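Local atomic coordinates of glutathione s-transferase III (Zea mays, PDB entry 1AW9), a protein that probably conjugates reduced glutathione to hydrophobic electrophiles, including certain herbicides, as a phi-class glutathione transferase of maize. Residues E147-L150 / A151-Y155; W98-V101 / E102-F106; T89-A92 / A93-E96. All blocks are in the same frame, centred on the assembly; numbering follows the deposited sequence.

Interaction 1: residues E147-L150 / A151-Y155. With CD (cadmium ion), chain B.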
loop_
_atom_site.group_PDB
_atom_site.type_symbol
_atom_site.label_atom_id
_atom_site.label_comp_id
_atom_site.label_asym_id
_atom_site.label_seq_id
_atom_site.Cartn_x
_atom_site.Cartn_y
_atom_site.Cartn_z
ATOM N N GLU A 147 -12.408 23.466 -14.387
ATOM C CA GLU A 147 -13.605 23.760 -15.151
ATOM C C GLU A 147 -14.275 25.057 -14.699
ATOM O O GLU A 147 -14.619 25.908 -15.514
ATOM C CB GLU A 147 -14.561 22.576 -15.045
ATOM C CG GLU A 147 -15.926 22.851 -15.553
ATOM C CD GLU A 147 -16.019 22.973 -17.061
ATOM O OE1 GLU A 147 -15.040 22.750 -17.795
ATOM O OE2 GLU A 147 -17.119 23.272 -17.534
ATOM N N ALA A 148 -14.472 25.208 -13.398
ATOM C CA ALA A 148 -15.087 26.409 -12.880
ATOM C C ALA A 148 -14.176 27.621 -13.130
ATOM O O ALA A 148 -14.641 28.708 -13.469
ATOM C CB ALA A 148 -15.347 26.247 -11.432
ATOM N N HIS A 149 -12.871 27.427 -13.007
ATOM C CA HIS A 149 -11.931 28.513 -13.236
ATOM C C HIS A 149 -11.884 28.930 -14.700
ATOM O O HIS A 149 -11.781 30.108 -15.019
ATOM C CB HIS A 149 -10.535 28.074 -12.804
ATOM C CG HIS A 149 -9.452 29.072 -13.098
ATOM N ND1 HIS A 149 -9.274 30.228 -12.365
ATOM C CD2 HIS A 149 -8.459 29.058 -14.021
ATOM C CE1 HIS A 149 -8.217 30.880 -12.821
ATOM N NE2 HIS A 149 -7.709 30.189 -13.824
ATOM N N LEU A 150 -11.824 27.945 -15.579
ATOM C CA LEU A 150 -11.741 28.180 -17.004
ATOM C C LEU A 150 -13.054 28.692 -17.604
ATOM O O LEU A 150 -13.084 29.168 -18.746
ATOM C CB LEU A 150 -11.198 26.931 -17.731
ATOM C CG LEU A 150 -9.698 26.658 -17.486
ATOM C CD1 LEU A 150 -9.329 25.269 -17.912
ATOM C CD2 LEU A 150 -8.801 27.698 -18.219
ATOM N N ALA A 151 -14.144 28.573 -16.858
ATOM C CA ALA A 151 -15.414 29.099 -17.325
ATOM C C ALA A 151 -15.291 30.619 -17.138
ATOM O O ALA A 151 -15.910 31.381 -17.845
ATOM C CB ALA A 151 -16.566 28.544 -16.494
ATOM N N ARG A 152 -14.443 31.045 -16.212
ATOM C CA ARG A 152 -14.223 32.456 -15.959
ATOM C C ARG A 152 -12.927 33.060 -16.512
ATOM O O ARG A 152 -12.750 34.268 -16.404
ATOM C CB ARG A 152 -14.278 32.741 -14.475
ATOM C CG ARG A 152 -15.670 32.872 -13.964
ATOM C CD ARG A 152 -15.671 33.489 -12.572
ATOM N NE ARG A 152 -14.963 32.629 -11.631
ATOM C CZ ARG A 152 -15.428 31.455 -11.197
ATOM N NH1 ARG A 152 -16.620 31.011 -11.622
ATOM N NH2 ARG A 152 -14.681 30.703 -10.377
ATOM N N ASN A 153 -12.040 32.274 -17.125
ATOM C CA ASN A 153 -10.769 32.793 -17.639
ATOM C C ASN A 153 -10.464 32.081 -18.915
ATOM O O ASN A 153 -10.670 30.886 -19.009
ATOM C CB ASN A 153 -9.634 32.476 -16.681
ATOM C CG ASN A 153 -9.713 33.253 -15.407
ATOM O OD1 ASN A 153 -9.125 34.328 -15.304
ATOM N ND2 ASN A 153 -10.395 32.699 -14.400
ATOM N N LYS A 154 -9.926 32.771 -19.896
ATOM C CA LYS A 154 -9.646 32.101 -21.136
ATOM C C LYS A 154 -8.570 31.046 -20.919
ATOM O O LYS A 154 -8.655 29.919 -21.431
ATOM C CB LYS A 154 -9.197 33.113 -22.167
ATOM C CG LYS A 154 -9.576 32.721 -23.566
ATOM C CD LYS A 154 -8.958 33.677 -24.579
ATOM C CE LYS A 154 -9.393 35.146 -24.353
ATOM N NZ LYS A 154 -8.801 35.799 -23.128
ATOM N N TYR A 155 -7.516 31.451 -20.223
ATOM C CA TYR A 155 -6.413 30.571 -19.893
ATOM C C TYR A 155 -6.269 30.636 -18.404
ATOM O O TYR A 155 -6.917 31.456 -17.753
ATOM C CB TYR A 155 -5.129 31.014 -20.568
ATOM C CG TYR A 155 -5.160 30.790 -22.049
ATOM C CD1 TYR A 155 -4.779 29.570 -22.605
ATOM C CD2 TYR A 155 -5.600 31.791 -22.894
ATOM C CE1 TYR A 155 -4.842 29.354 -23.977
ATOM C CE2 TYR A 155 -5.673 31.596 -24.255
ATOM C CZ TYR A 155 -5.297 30.387 -24.796
ATOM O OH TYR A 155 -5.402 30.237 -26.161
HETATM CD CD CD B . -10.002 31.073 -10.285
HETATM O O HOH W 1 -17.678 28.704 -12.892
HETATM O O HOH W 2 -11.500 28.830 -21.132
HETATM O O HOH W 3 -11.712 30.551 -9.962
#
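At the C-terminal end of helix 129-152, where the chain leaves the last turn, His149 and Asn153 meet beside a bound cadmium ion. The amide of Asn153 lies over one face of the His149 imidazole, the two planes 23° apart, with ND2 3.2 Å from CE1 and displaced toward the ring's rim. The same ND2 gives a nearly straight hydrogen bond to His149 O at 3.0 Å (173° at the hydrogen), while Arg152 N reaches that oxygen at 3.1 Å from the other face of its carbonyl plane. His149 holds CG anti to its own backbone nitrogen (chi1 175°), which brings ND1 to the cadmium at 2.4 Å; NE2 bonds to Leu156 O. Arg152 NH2 gives a hydrogen bond at 3.0 Å to a water modelled implausibly close to the metal, doubtful as a ligand, and a face of that guanidinium rests over Ala148 O. Leu150 CD2 packs alongside the backbone of Asn153 to Tyr155, 3.8 Å from Asn153 O. Beyond the turn, Asn153 OD1 is taken by Lys94 of helix 92-122. With an alanine in place of Asn153, His149 O would probably lose its straighter bond and Lys94 its amide acceptor, leaving one imidazole face without its cover. With ND1 on the metal and NE2 on a carbonyl, both ring nitrogens are engaged, so the imidazole's rotation is fixed and NE2 carries the proton.

Interaction 2: residues W98-V101 / E102-F106; sequences WLEV and ESHHF
The imidazole of His104 has Ser103 CB over the centre of one face, 4.2 Å above its plane, and Glu100 OE1 at its edge. Glu100 and His104 run side by side in the same direction, one helical turn apart, with carboxylate and ring planes 70° apart. NE2 gives OE1 a weak, bent hydrogen bond, and the position of that oxygen is less sure. Val101 CG2 stands over the rim of one Trp98 face, and Tyr146 meets the indole edge-to-face. The helix backbone sets His105 CB 3.2 Å from Val101 O; chi1 of -68°, with CG anti to the carbonyl carbon, then turns the ring edge to Val101 CA, ND1 4.0 Å from it. ND1 is buried with no hydrogen-bond partner, and a cadmium ion lies about 3 Å from the side chain at nearest atoms.

The backbone widens here into a pi-type turn: Val101 O accepts from His105 N at 2.7 Å and also from Phe106 N at 3.2 Å. One residue earlier, His104 N bonds to Glu100 O at 2.8 Å. A water donates to both Leu99 O and Glu102 OE1, the latter at 2.6 Å, and this carboxylate also makes a salt bridge with Arg68.

His105 faces the second subunit, where its ring stacks on Phe51 and NE2 bonds to Gln53 of that subunit, a residue that probably binds glutathione. Within its own chain, helix 92-122 touches helix 67-77 through Leu99 and Ser103 and helix 129-152 through Val101, His105 and Phe106; Phe106 also reaches helix 169-176.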
loop_
_atom_site.group_PDB
_atom_site.type_symbol
_atom_site.label_atom_id
_atom_site.label_comp_id
_atom_site.label_asym_id
_atom_site.label_seq_id
_atom_site.Cartn_x
_atom_site.Cartn_y
_atom_site.Cartn_z
ATOM N N TRP A 98 -1.455 28.946 -10.370
ATOM C CA TRP A 98 -1.674 27.846 -11.297
ATOM C C TRP A 98 -0.455 27.052 -11.707
ATOM O O TRP A 98 -0.608 25.955 -12.279
ATOM C CB TRP A 98 -2.492 28.275 -12.526
ATOM C CG TRP A 98 -3.868 28.551 -12.102
ATOM C CD1 TRP A 98 -4.333 29.732 -11.603
ATOM C CD2 TRP A 98 -4.896 27.591 -11.878
ATOM N NE1 TRP A 98 -5.559 29.556 -11.035
ATOM C CE2 TRP A 98 -5.942 28.250 -11.199
ATOM C CE3 TRP A 98 -5.030 26.230 -12.163
ATOM C CZ2 TRP A 98 -7.125 27.595 -10.797
ATOM C CZ3 TRP A 98 -6.207 25.574 -11.759
ATOM C CH2 TRP A 98 -7.235 26.263 -11.085
ATOM N N LEU A 99 0.739 27.593 -11.444
ATOM C CA LEU A 99 2.021 26.901 -11.733
ATOM C C LEU A 99 2.189 25.849 -10.664
ATOM O O LEU A 99 2.690 24.775 -10.932
ATOM C CB LEU A 99 3.226 27.848 -11.692
ATOM C CG LEU A 99 3.459 28.661 -12.961
ATOM C CD1 LEU A 99 4.414 29.848 -12.689
ATOM C CD2 LEU A 99 3.932 27.754 -14.105
ATOM N N GLU A 100 1.840 26.209 -9.439
ATOM C CA GLU A 100 1.882 25.295 -8.325
ATOM C C GLU A 100 0.724 24.273 -8.374
ATOM O O GLU A 100 0.905 23.084 -8.040
ATOM C CB GLU A 100 1.849 26.089 -7.045
ATOM C CG GLU A 100 3.171 26.586 -6.696
ATOM C CD GLU A 100 4.099 25.419 -6.322
ATOM O OE1 GLU A 100 3.889 24.821 -5.238
ATOM O OE2 GLU A 100 5.018 25.093 -7.106
ATOM N N VAL A 101 -0.471 24.715 -8.770
ATOM C CA VAL A 101 -1.595 23.785 -8.866
ATOM C C VAL A 101 -1.227 22.628 -9.807
ATOM O O VAL A 101 -1.494 21.461 -9.507
ATOM C CB VAL A 101 -2.906 24.490 -9.339
ATOM C CG1 VAL A 101 -3.989 23.465 -9.631
ATOM C CG2 VAL A 101 -3.391 25.431 -8.269
ATOM N N GLU A 102 -0.587 22.948 -10.926
ATOM C CA GLU A 102 -0.184 21.940 -11.907
ATOM C C GLU A 102 0.816 20.955 -11.299
ATOM O O GLU A 102 0.727 19.747 -11.518
ATOM C CB GLU A 102 0.437 22.608 -13.144
ATOM C CG GLU A 102 0.883 21.661 -14.278
ATOM C CD GLU A 102 2.311 21.105 -14.117
ATOM O OE1 GLU A 102 3.224 21.879 -13.804
ATOM O OE2 GLU A 102 2.541 19.891 -14.303
ATOM N N SER A 103 1.738 21.495 -10.511
ATOM C CA SER A 103 2.804 20.758 -9.876
ATOM C C SER A 103 2.299 19.855 -8.776
ATOM O O SER A 103 2.739 18.706 -8.673
ATOM C CB SER A 103 3.765 21.775 -9.279
ATOM O OG SER A 103 5.059 21.255 -9.123
ATOM N N HIS A 104 1.372 20.368 -7.972
ATOM C CA HIS A 104 0.843 19.618 -6.851
ATOM C C HIS A 104 -0.487 18.937 -6.974
ATOM O O HIS A 104 -0.817 18.104 -6.126
ATOM C CB HIS A 104 0.829 20.491 -5.622
ATOM C CG HIS A 104 2.186 20.979 -5.274
ATOM N ND1 HIS A 104 3.272 20.125 -5.211
ATOM C CD2 HIS A 104 2.673 22.228 -5.112
ATOM C CE1 HIS A 104 4.373 20.831 -5.033
ATOM N NE2 HIS A 104 4.040 22.112 -4.972
ATOM N N HIS A 105 -1.279 19.290 -7.972
ATOM C CA HIS A 105 -2.580 18.661 -8.121
ATOM C C HIS A 105 -2.824 17.953 -9.398
ATOM O O HIS A 105 -3.470 16.912 -9.415
ATOM C CB HIS A 105 -3.676 19.676 -7.928
ATOM C CG HIS A 105 -3.740 20.158 -6.545
ATOM N ND1 HIS A 105 -3.082 21.294 -6.135
ATOM C CD2 HIS A 105 -4.279 19.602 -5.439
ATOM C CE1 HIS A 105 -3.214 21.415 -4.830
ATOM N NE2 HIS A 105 -3.935 20.400 -4.381
ATOM N N PHE A 106 -2.344 18.522 -10.476
ATOM C CA PHE A 106 -2.547 17.923 -11.774
ATOM C C PHE A 106 -1.490 16.853 -12.015
ATOM O O PHE A 106 -1.814 15.668 -12.188
ATOM C CB PHE A 106 -2.526 19.025 -12.858
ATOM C CG PHE A 106 -2.679 18.504 -14.258
ATOM C CD1 PHE A 106 -3.943 18.250 -14.792
ATOM C CD2 PHE A 106 -1.562 18.199 -15.027
ATOM C CE1 PHE A 106 -4.088 17.682 -16.070
ATOM C CE2 PHE A 106 -1.697 17.632 -16.309
ATOM C CZ PHE A 106 -2.968 17.372 -16.822
HETATM O O HOH W 4 3.937 24.365 -13.263
#

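Interaction 3: residues T89-A92 / A93-E96; sequences TASA and AKLE
Ser91 caps the start of helix 92-122, its hydroxyl oxygen OG accepting from Lys94 N in a weak N-cap bond of 3.4 Å that is nearly straight (168° at the hydrogen). OG is held anti to the backbone nitrogen of Ser91 (chi1 174°), swung forward over the first turn. Lys94 runs its aliphatic chain past the serine, CB 3.8 Å from Ser91 CB and CG 3.7 Å from Ser91 OG. A water joins Ser91 OG, 2.9 Å away, to Ala93 N, from which it accepts at 2.9 Å.

Two backbone bonds close the turn: Leu95 N to Ser91 O at 2.9 Å, and Glu96 N to Ala92 O at 3.2 Å. Leu95 CB sits against Ser91 O, and beyond it the leucine packs on Leu86, Ala157 and Thr162 of neighbouring loops. Lys94 is extended beyond CG, toward the end of helix 129-152, whereas Glu96 makes a salt bridge with Arg72 and touches Arg72 of the second subunit.

Amide N-H groups at a helix start lack acceptors from a preceding turn; here the serine oxygen serves Lys94 N directly and the water serves Ala93 N, so the cap supplies acceptors there and would probably help offset the positive end of the helix dipole.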
loop_
_atom_site.group_PDB
_atom_site.type_symbol
_atom_site.label_atom_id
_atom_site.label_comp_id
_atom_site.label_asym_id
_atom_site.label_seq_id
_atom_site.Cartn_x
_atom_site.Cartn_y
_atom_site.Cartn_z
ATOM N N THR A 89 1.102 41.270 -18.640
ATOM C CA THR A 89 -0.324 41.532 -18.759
ATOM C C THR A 89 -1.123 40.445 -18.018
ATOM O O THR A 89 -2.294 40.656 -17.667
ATOM C CB THR A 89 -0.758 41.554 -20.241
ATOM O OG1 THR A 89 -0.044 40.534 -20.962
ATOM C CG2 THR A 89 -0.490 42.937 -20.862
ATOM N N ALA A 90 -0.509 39.276 -17.812
ATOM C CA ALA A 90 -1.165 38.172 -17.114
ATOM C C ALA A 90 -1.198 38.507 -15.627
ATOM O O ALA A 90 -0.380 39.290 -15.159
ATOM C CB ALA A 90 -0.405 36.863 -17.358
ATOM N N SER A 91 -2.166 37.978 -14.888
ATOM C CA SER A 91 -2.220 38.251 -13.455
ATOM C C SER A 91 -1.049 37.511 -12.818
ATOM O O SER A 91 -0.868 36.319 -13.069
ATOM C CB SER A 91 -3.527 37.720 -12.849
ATOM O OG SER A 91 -3.527 37.853 -11.428
ATOM N N ALA A 92 -0.256 38.196 -12.001
ATOM C CA ALA A 92 0.877 37.547 -11.333
ATOM C C ALA A 92 0.428 36.595 -10.231
ATOM O O ALA A 92 1.101 35.612 -9.952
ATOM C CB ALA A 92 1.803 38.577 -10.753
ATOM N N ALA A 93 -0.684 36.929 -9.576
ATOM C CA ALA A 93 -1.235 36.110 -8.511
ATOM C C ALA A 93 -1.756 34.817 -9.110
ATOM O O ALA A 93 -1.513 33.754 -8.558
ATOM C CB ALA A 93 -2.352 36.845 -7.798
ATOM N N LYS A 94 -2.467 34.900 -10.236
ATOM C CA LYS A 94 -2.991 33.710 -10.890
ATOM C C LYS A 94 -1.888 32.884 -11.527
ATOM O O LYS A 94 -1.905 31.645 -11.486
ATOM C CB LYS A 94 -3.998 34.076 -11.965
ATOM C CG LYS A 94 -5.311 34.568 -11.437
ATOM C CD LYS A 94 -6.302 34.817 -12.573
ATOM C CE LYS A 94 -7.638 35.271 -12.040
ATOM N NZ LYS A 94 -8.474 35.707 -13.188
ATOM N N LEU A 95 -0.937 33.557 -12.154
ATOM C CA LEU A 95 0.131 32.832 -12.787
ATOM C C LEU A 95 0.923 31.948 -11.796
ATOM O O LEU A 95 1.209 30.799 -12.105
ATOM C CB LEU A 95 1.063 33.778 -13.501
ATOM C CG LEU A 95 2.160 33.007 -14.236
ATOM C CD1 LEU A 95 1.578 32.105 -15.324
ATOM C CD2 LEU A 95 3.125 33.983 -14.823
ATOM N N GLU A 96 1.271 32.479 -10.620
ATOM C CA GLU A 96 2.034 31.727 -9.621
ATOM C C GLU A 96 1.194 30.599 -8.983
ATOM O O GLU A 96 1.699 29.496 -8.740
ATOM C CB GLU A 96 2.588 32.655 -8.538
ATOM C CG GLU A 96 3.478 33.777 -9.045
ATOM C CD GLU A 96 4.795 33.318 -9.641
ATOM O OE1 GLU A 96 5.134 32.111 -9.603
ATOM O OE2 GLU A 96 5.496 34.198 -10.164
HETATM O O HOH W 5 -1.700 39.600 -10.031
#

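Overall arrangement
Interactions 3 and 2 follow one another on helix 92-122, their centres about 14 Å apart, the first at its N-terminal cap and the second farther along; interaction 1 comes later, where helix 129-152 ends. Its centre lies about 14 Å from that of interaction 3 and about 15 Å from that of interaction 2, and it touches both: Lys94 NZ is 2.6 Å from Asn153 OD1, a probable hydrogen bond, and the His149 ring stacks on that of Trp98. The end of one helix is thereby tied to the beginning of the other within the helical part of the glutathione transferase fold. Interactions 2 and 3 both touch the second subunit, so helix 92-122 joins this intrachain packing to the dimer interface.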